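Local coordinates for protein chromosome-partitioning ATPase Soj (Thermus thermophilus, PDB 1WCV) that hydrolyses ATP and binds double-stranded DNA cooperatively in an ATP-dependent fashion, forming nucleoprotein filaments, and probably acts in chromosome partitioning, at residues E144-A147 with L148-V151; G181-L184 with L185-Q188; Q224-P227 with T228-G231. All blocks are in the same frame, centred on the assembly; numbering follows the deposited sequence.

Contact 1: residues E144-A147 with L148-V151; sequences EYYA and LEGV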
ATOM      1  N   GLU A 144     -12.372  10.421  -6.856  1.00 26.68           N
ATOM      2  CA  GLU A 144     -12.994  11.621  -7.418  1.00 27.04           C
ATOM      3  C   GLU A 144     -13.097  12.628  -6.285  1.00 25.69           C
ATOM      4  O   GLU A 144     -13.221  12.240  -5.124  1.00 21.67           O
ATOM      5  CB  GLU A 144     -14.397  11.302  -7.936  1.00 28.84           C
ATOM      6  CG  GLU A 144     -14.453  10.261  -9.036  1.00 36.84           C
ATOM      7  CD  GLU A 144     -15.883   9.877  -9.385  1.00 42.73           C
ATOM      8  OE1 GLU A 144     -16.079   9.129 -10.366  1.00 46.20           O
ATOM      9  OE2 GLU A 144     -16.811  10.322  -8.675  1.00 43.10           O
ATOM     10  N   TYR A 145     -13.065  13.915  -6.606  1.00 23.07           N
ATOM     11  CA  TYR A 145     -13.131  14.933  -5.564  1.00 24.32           C
ATOM     12  C   TYR A 145     -14.347  14.862  -4.641  1.00 21.69           C
ATOM     13  O   TYR A 145     -14.263  15.268  -3.480  1.00 22.27           O
ATOM     14  CB  TYR A 145     -13.024  16.340  -6.166  1.00 29.60           C
ATOM     15  CG  TYR A 145     -11.700  16.996  -5.850  1.00 34.12           C
ATOM     16  CD1 TYR A 145     -10.546  16.668  -6.569  1.00 39.29           C
ATOM     17  CD2 TYR A 145     -11.579  17.889  -4.782  1.00 38.03           C
ATOM     18  CE1 TYR A 145      -9.304  17.210  -6.227  1.00 39.69           C
ATOM     19  CE2 TYR A 145     -10.340  18.435  -4.432  1.00 39.67           C
ATOM     20  CZ  TYR A 145      -9.208  18.089  -5.158  1.00 39.74           C
ATOM     21  OH  TYR A 145      -7.985  18.614  -4.812  1.00 36.13           O
ATOM     22  N   TYR A 146     -15.471  14.346  -5.131  1.00 20.64           N
ATOM     23  CA  TYR A 146     -16.643  14.270  -4.269  1.00 22.87           C
ATOM     24  C   TYR A 146     -16.397  13.358  -3.075  1.00 21.40           C
ATOM     25  O   TYR A 146     -17.053  13.489  -2.042  1.00 19.50           O
ATOM     26  CB  TYR A 146     -17.879  13.767  -5.022  1.00 23.08           C
ATOM     27  CG  TYR A 146     -19.072  13.679  -4.097  1.00 28.97           C
ATOM     28  CD1 TYR A 146     -19.329  12.515  -3.368  1.00 29.54           C
ATOM     29  CD2 TYR A 146     -19.854  14.804  -3.834  1.00 27.83           C
ATOM     30  CE1 TYR A 146     -20.322  12.481  -2.389  1.00 28.06           C
ATOM     31  CE2 TYR A 146     -20.846  14.781  -2.858  1.00 27.85           C
ATOM     32  CZ  TYR A 146     -21.071  13.617  -2.136  1.00 28.65           C
ATOM     33  OH  TYR A 146     -22.011  13.603  -1.129  1.00 27.38           O
ATOM     34  N   ALA A 147     -15.446  12.441  -3.208  1.00 18.64           N
ATOM     35  CA  ALA A 147     -15.172  11.504  -2.125  1.00 17.43           C
ATOM     36  C   ALA A 147     -14.823  12.208  -0.826  1.00 15.76           C
ATOM     37  O   ALA A 147     -15.073  11.675   0.253  1.00 15.57           O
ATOM     38  CB  ALA A 147     -14.046  10.542  -2.529  1.00 14.22           C
ATOM     39  N   LEU A 148     -14.245  13.400  -0.921  1.00 16.72           N
ATOM     40  CA  LEU A 148     -13.880  14.150   0.275  1.00 17.02           C
ATOM     41  C   LEU A 148     -15.106  14.421   1.138  1.00 20.57           C
ATOM     42  O   LEU A 148     -15.084  14.159   2.339  1.00 19.51           O
ATOM     43  CB  LEU A 148     -13.211  15.477  -0.101  1.00 23.70           C
ATOM     44  CG  LEU A 148     -11.792  15.388  -0.666  1.00 27.51           C
ATOM     45  CD1 LEU A 148     -11.379  16.745  -1.207  1.00 29.28           C
ATOM     46  CD2 LEU A 148     -10.827  14.919   0.419  1.00 28.63           C
ATOM     47  N   GLU A 149     -16.170  14.945   0.529  1.00 18.50           N
ATOM     48  CA  GLU A 149     -17.392  15.224   1.277  1.00 19.62           C
ATOM     49  C   GLU A 149     -18.205  13.950   1.514  1.00 18.03           C
ATOM     50  O   GLU A 149     -18.845  13.802   2.555  1.00 17.40           O
ATOM     51  CB  GLU A 149     -18.251  16.268   0.552  1.00 23.71           C
ATOM     52  CG  GLU A 149     -18.407  16.050  -0.940  1.00 36.45           C
ATOM     53  CD  GLU A 149     -17.436  16.878  -1.770  1.00 42.13           C
ATOM     54  OE1 GLU A 149     -16.221  16.570  -1.770  1.00 43.57           O
ATOM     55  OE2 GLU A 149     -17.894  17.844  -2.424  1.00 44.69           O
ATOM     56  N   GLY A 150     -18.172  13.030   0.554  1.00 16.41           N
ATOM     57  CA  GLY A 150     -18.902  11.780   0.700  1.00 17.61           C
ATOM     58  C   GLY A 150     -18.406  10.992   1.898  1.00 16.39           C
ATOM     59  O   GLY A 150     -19.192  10.445   2.672  1.00 15.60           O
ATOM     60  N   VAL A 151     -17.090  10.922   2.046  1.00 13.48           N
ATOM     61  CA  VAL A 151     -16.513  10.206   3.171  1.00 13.88           C
ATOM     62  C   VAL A 151     -16.832  10.940   4.470  1.00 15.39           C
ATOM     63  O   VAL A 151     -17.213  10.319   5.455  1.00 14.83           O
ATOM     64  CB  VAL A 151     -14.982  10.061   3.023  1.00 15.88           C
ATOM     65  CG1 VAL A 151     -14.375   9.560   4.326  1.00 16.64           C
ATOM     66  CG2 VAL A 151     -14.674   9.087   1.900  1.00 16.65           C
TER

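Contact 2: residues G181-L184 with L185-Q188; sequences GRTL and LAQQ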
ATOM      1  N   GLY A 181      -5.320   5.092 -13.501  1.00 12.58           N
ATOM      2  CA  GLY A 181      -3.900   5.280 -13.738  1.00 11.86           C
ATOM      3  C   GLY A 181      -3.538   5.999 -15.023  1.00 12.37           C
ATOM      4  O   GLY A 181      -2.363   6.257 -15.275  1.00 12.89           O
ATOM      5  N   ARG A 182      -4.529   6.322 -15.843  1.00 15.35           N
ATOM      6  CA  ARG A 182      -4.235   7.022 -17.090  1.00 14.65           C
ATOM      7  C   ARG A 182      -3.959   8.494 -16.830  1.00 16.72           C
ATOM      8  O   ARG A 182      -3.377   9.185 -17.670  1.00 18.27           O
ATOM      9  CB  ARG A 182      -5.416   6.932 -18.058  1.00 19.26           C
ATOM     10  CG  ARG A 182      -5.832   5.541 -18.481  1.00 20.33           C
ATOM     11  CD  ARG A 182      -7.067   5.660 -19.360  1.00 26.76           C
ATOM     12  NE  ARG A 182      -8.148   6.323 -18.638  1.00 30.63           N
ATOM     13  CZ  ARG A 182      -9.225   6.860 -19.204  1.00 30.73           C
ATOM     14  NH1 ARG A 182      -9.380   6.828 -20.523  1.00 28.06           N
ATOM     15  NH2 ARG A 182     -10.158   7.418 -18.445  1.00 32.75           N
ATOM     16  N   THR A 183      -4.368   8.968 -15.661  1.00 15.28           N
ATOM     17  CA  THR A 183      -4.238  10.378 -15.316  1.00 16.25           C
ATOM     18  C   THR A 183      -3.449  10.664 -14.052  1.00 18.64           C
ATOM     19  O   THR A 183      -3.203   9.774 -13.240  1.00 18.88           O
ATOM     20  CB  THR A 183      -5.620  11.004 -15.100  1.00 21.18           C
ATOM     21  OG1 THR A 183      -6.123  10.596 -13.817  1.00 21.56           O
ATOM     22  CG2 THR A 183      -6.588  10.539 -16.169  1.00 24.10           C
ATOM     23  N   LEU A 184      -3.075  11.928 -13.891  1.00 14.28           N
ATOM     24  CA  LEU A 184      -2.359  12.376 -12.713  1.00 15.48           C
ATOM     25  C   LEU A 184      -3.401  12.947 -11.752  1.00 16.02           C
ATOM     26  O   LEU A 184      -3.093  13.268 -10.601  1.00 17.59           O
ATOM     27  CB  LEU A 184      -1.329  13.441 -13.087  1.00 15.58           C
ATOM     28  CG  LEU A 184      -0.181  12.924 -13.963  1.00 20.74           C
ATOM     29  CD1 LEU A 184       0.847  14.027 -14.190  1.00 20.55           C
ATOM     30  CD2 LEU A 184       0.473  11.738 -13.275  1.00 21.18           C
ATOM     31  N   LEU A 185      -4.635  13.074 -12.238  1.00 17.95           N
ATOM     32  CA  LEU A 185      -5.736  13.590 -11.423  1.00 17.37           C
ATOM     33  C   LEU A 185      -6.001  12.614 -10.294  1.00 17.79           C
ATOM     34  O   LEU A 185      -6.264  13.014  -9.164  1.00 16.49           O
ATOM     35  CB  LEU A 185      -7.007  13.767 -12.264  1.00 20.30           C
ATOM     36  CG  LEU A 185      -8.281  14.173 -11.509  1.00 19.71           C
ATOM     37  CD1 LEU A 185      -8.062  15.499 -10.802  1.00 23.89           C
ATOM     38  CD2 LEU A 185      -9.456  14.271 -12.485  1.00 20.95           C
ATOM     39  N   ALA A 186      -5.928  11.325 -10.608  1.00 18.83           N
ATOM     40  CA  ALA A 186      -6.136  10.286  -9.611  1.00 18.28           C
ATOM     41  C   ALA A 186      -5.150  10.507  -8.475  1.00 16.61           C
ATOM     42  O   ALA A 186      -5.518  10.427  -7.311  1.00 15.42           O
ATOM     43  CB  ALA A 186      -5.920   8.912 -10.230  1.00 18.75           C
ATOM     44  N   GLN A 187      -3.895  10.784  -8.826  1.00 18.07           N
ATOM     45  CA  GLN A 187      -2.856  11.032  -7.827  1.00 19.14           C
ATOM     46  C   GLN A 187      -3.240  12.177  -6.899  1.00 17.67           C
ATOM     47  O   GLN A 187      -3.074  12.083  -5.687  1.00 19.36           O
ATOM     48  CB  GLN A 187      -1.522  11.390  -8.506  1.00 19.52           C
ATOM     49  CG  GLN A 187      -0.645  10.208  -8.858  1.00 23.32           C
ATOM     50  CD  GLN A 187       0.609  10.610  -9.616  1.00 24.42           C
ATOM     51  OE1 GLN A 187       1.123  11.720  -9.455  1.00 26.17           O
ATOM     52  NE2 GLN A 187       1.118   9.697 -10.434  1.00 21.35           N
ATOM     53  N   GLN A 188      -3.740  13.263  -7.480  1.00 18.25           N
ATOM     54  CA  GLN A 188      -4.112  14.440  -6.708  1.00 20.23           C
ATOM     55  C   GLN A 188      -5.264  14.178  -5.737  1.00 17.80           C
ATOM     56  O   GLN A 188      -5.239  14.626  -4.592  1.00 17.27           O
ATOM     57  CB  GLN A 188      -4.466  15.592  -7.656  1.00 23.93           C
ATOM     58  CG  GLN A 188      -4.765  16.890  -6.933  1.00 32.87           C
ATOM     59  CD  GLN A 188      -3.665  17.266  -5.959  1.00 35.94           C
ATOM     60  OE1 GLN A 188      -3.931  17.840  -4.902  1.00 41.83           O
ATOM     61  NE2 GLN A 188      -2.421  16.950  -6.311  1.00 38.49           N
TER

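Contact 3: residues Q224-P227 with T228-G231; sequences QHAP and TSPG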
ATOM      1  N   GLN A 224     -10.759 -15.830  -9.657  1.00 19.08           N
ATOM      2  CA  GLN A 224     -11.188 -16.874 -10.591  1.00 17.69           C
ATOM      3  C   GLN A 224     -11.018 -16.417 -12.030  1.00 17.71           C
ATOM      4  O   GLN A 224     -10.567 -17.178 -12.883  1.00 22.16           O
ATOM      5  CB  GLN A 224     -12.667 -17.232 -10.389  1.00 16.13           C
ATOM      6  CG  GLN A 224     -13.010 -17.910  -9.079  1.00 16.01           C
ATOM      7  CD  GLN A 224     -14.510 -18.067  -8.894  1.00 23.78           C
ATOM      8  OE1 GLN A 224     -15.254 -17.082  -8.880  1.00 22.32           O
ATOM      9  NE2 GLN A 224     -14.960 -19.308  -8.752  1.00 25.07           N
ATOM     10  N   HIS A 225     -11.375 -15.165 -12.290  1.00 15.32           N
ATOM     11  CA  HIS A 225     -11.318 -14.601 -13.638  1.00 16.43           C
ATOM     12  C   HIS A 225      -9.947 -14.237 -14.211  1.00 17.73           C
ATOM     13  O   HIS A 225      -9.653 -14.523 -15.372  1.00 16.32           O
ATOM     14  CB  HIS A 225     -12.223 -13.368 -13.693  1.00 19.00           C
ATOM     15  CG  HIS A 225     -12.388 -12.799 -15.067  1.00 21.20           C
ATOM     16  ND1 HIS A 225     -12.972 -13.504 -16.097  1.00 20.91           N
ATOM     17  CD2 HIS A 225     -12.048 -11.593 -15.581  1.00 20.08           C
ATOM     18  CE1 HIS A 225     -12.985 -12.756 -17.185  1.00 16.47           C
ATOM     19  NE2 HIS A 225     -12.431 -11.591 -16.900  1.00 22.16           N
ATOM     20  N   ALA A 226      -9.115 -13.584 -13.409  1.00 16.26           N
ATOM     21  CA  ALA A 226      -7.794 -13.163 -13.867  1.00 16.19           C
ATOM     22  C   ALA A 226      -6.911 -12.989 -12.640  1.00 15.41           C
ATOM     23  O   ALA A 226      -6.615 -11.869 -12.239  1.00 15.50           O
ATOM     24  CB  ALA A 226      -7.908 -11.843 -14.630  1.00 18.21           C
ATOM     25  N   PRO A 227      -6.473 -14.105 -12.039  1.00 16.04           N
ATOM     26  CA  PRO A 227      -5.627 -14.132 -10.839  1.00 15.24           C
ATOM     27  C   PRO A 227      -4.299 -13.379 -10.871  1.00 14.67           C
ATOM     28  O   PRO A 227      -3.728 -13.091  -9.814  1.00 14.52           O
ATOM     29  CB  PRO A 227      -5.455 -15.628 -10.576  1.00 16.48           C
ATOM     30  CG  PRO A 227      -5.515 -16.216 -11.940  1.00 18.20           C
ATOM     31  CD  PRO A 227      -6.678 -15.473 -12.555  1.00 18.74           C
ATOM     32  N   THR A 228      -3.794 -13.057 -12.054  1.00 13.89           N
ATOM     33  CA  THR A 228      -2.541 -12.315 -12.110  1.00 11.84           C
ATOM     34  C   THR A 228      -2.719 -10.905 -12.659  1.00 13.08           C
ATOM     35  O   THR A 228      -1.741 -10.236 -12.966  1.00 14.84           O
ATOM     36  CB  THR A 228      -1.445 -13.051 -12.920  1.00 14.24           C
ATOM     37  OG1 THR A 228      -1.888 -13.254 -14.267  1.00 16.12           O
ATOM     38  CG2 THR A 228      -1.111 -14.394 -12.267  1.00 16.65           C
ATOM     39  N   SER A 229      -3.965 -10.444 -12.759  1.00 14.64           N
ATOM     40  CA  SER A 229      -4.232  -9.086 -13.236  1.00 13.67           C
ATOM     41  C   SER A 229      -3.949  -8.139 -12.067  1.00 14.16           C
ATOM     42  O   SER A 229      -3.980  -8.551 -10.909  1.00 11.69           O
ATOM     43  CB  SER A 229      -5.691  -8.947 -13.673  1.00 14.61           C
ATOM     44  OG  SER A 229      -6.563  -9.178 -12.589  1.00 14.56           O
ATOM     45  N   PRO A 230      -3.680  -6.857 -12.355  1.00 16.69           N
ATOM     46  CA  PRO A 230      -3.383  -5.859 -11.316  1.00 16.49           C
ATOM     47  C   PRO A 230      -4.381  -5.815 -10.157  1.00 15.93           C
ATOM     48  O   PRO A 230      -3.986  -5.716  -8.996  1.00 12.78           O
ATOM     49  CB  PRO A 230      -3.342  -4.557 -12.102  1.00 18.71           C
ATOM     50  CG  PRO A 230      -2.786  -5.004 -13.434  1.00 17.19           C
ATOM     51  CD  PRO A 230      -3.598  -6.252 -13.695  1.00 12.70           C
ATOM     52  N   GLY A 231      -5.668  -5.891 -10.477  1.00 13.14           N
ATOM     53  CA  GLY A 231      -6.695  -5.864  -9.451  1.00 13.49           C
ATOM     54  C   GLY A 231      -6.621  -7.067  -8.527  1.00 14.01           C
ATOM     55  O   GLY A 231      -6.914  -6.970  -7.340  1.00 14.01           O
TER

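Contact 1: residues E144-A147 with L148-V151
Y146 receives the side chain of E149 over one face of its ring, near the N-terminal end of helix 146-164, the crossover helix of a beta-alpha-beta unit between strands 136-142 and 170-177 of this P-loop ATPase. The touching atom is the methylene carbon E149 CG, 3.6 Å from the centroid of the Y146 ring and 25° off its normal, which meets the criteria for a CH-pi contact; it sits toward the rim, with E149 CG 3.4 Å from Y146 CE2. With E149 CG lodged between its own backbone N and carbonyl carbon (chi1 45°) and the chain bent at chi2, the side chain folds back over the start of the helix. The ring of Y146 also lies close to the backbone beyond E149, its CE1 3.5 Å from G150 CA; G150, which has no side chain, lets the ring lie this close to the backbone.

One residue earlier, Y145 and L148 run side by side, with L148 CD1 3.8 Å from both Y145 CD2 and Y145 CE2. Both side chains also reach helix 185-197, Y145 touching V189 and L148 touching Q192 and L193. A147 and V151 pack on V141 of strand 136-142, which places the buried side of the turn against the sheet, and V151 also touches F197.

Backbone bonds set this spacing: G150 N donates to Y146 O, and V151 N to A147 O. Farther out, the hydroxyl of Y146 hydrogen-bonds to OE1 of Q14, and its side chain lies about 3 Å at nearest atoms from that of the ATP-binding K15. On the N-terminal side, L148 N donates to Y145 O at 3.2 Å.

Contact 2: residues G181-L184 with L185-Q188
T183 OG1 is gripped by two backbone N-H groups at the start of helix 185-197, a capping interaction from the threonine that precedes the turn into the helix. The bond from A186 N to T183 OG1 is 3.3 Å long with an N-H...O angle of 158°; L185 N lies at the same distance from the oxygen, but its angle of 122° makes that bond weak. With chi1 at 76° the hydroxyl of T183 points at these amides. A further, weak hydrogen bond links the same oxygen to the carbonyl oxygen of D180, in the loop that follows strand 170-177.

L184 fills the next position. Its carbonyl oxygen, L184 O, accepts from Q188 N at 3.2 Å, an i to i+4 bond of the helical kind. Its side chain runs alongside that of Q187, both pointing the same way; the extended chain of Q187 brings its amide group beside the methyl L184 CD2, a van der Waals contact between a methyl and the amide group.

This capped turn faces the second subunit. G181 O accepts a hydrogen bond from NE2 of H233 of that subunit, L184 packs on its T228, and OE1 of Q187 has a weak hydrogen bond with its R236. Within the chain, A186 and Q187 rest on Y179. At the amide of Q187, the atom nearest the leucine is NE2, 3.6 Å from L184 CD2.

Contact 3: residues Q224-P227 with T228-G231
A chi1 of 62° swings OG of S229 back toward A226. The backbone does the rest: P227 and T228 are the two central residues of a type I beta turn from A226 to S229. Together these torsions bring both donors of S229 to one acceptor. S229 OG donates to A226 O at 2.7 Å, in the carbonyl plane, while S229 N reaches A226 O at 3.1 Å from above that plane. The N-H points almost straight at the oxygen, at 165°, so the evidence for the turn-closing bond is sound.

A226 CB lies beside the hydroxyl, 3.6 Å from S229 OG, and both side chains touch R211 of helix 210-218. T228 packs on R182 of the second subunit.

The turn links helix 222-225 to helix 230-246, with A226 the first residue to leave helical geometry and S229 at the N-cap position of the second helix. The side chain of S229 lies about 4 Å at nearest atoms from that of N209, which binds ATP and ADP. Because one carbonyl takes both the hydroxyl proton and the amide proton of S229, the hydroxyl proton is directed at A226 O, which limits rotation about CB-OG and adds a second bond to the one that closes the turn.

In the fold
All three contacts involve the start of a helix, but they differ in how it is built. Contact 1 lies in the crossover helix next to the sheet, and combines a buried side with aromatic and apolar packing. Contact 2 lies farthest from the centre of the chain; contacts 1 and 3 are at similar depth, and all three are only partly buried. Contacts 2 and 3 rely on hydroxyls, a threonine accepting from amides, a serine donating to a carbonyl. Contacts 1 and 2 pack together where Y145 meets Q188 of helix 185-197. Within one chain contacts 2 and 3 are about 10 Å apart at nearest atoms, but between subunits they meet, 181-184 of one against T228 of the other.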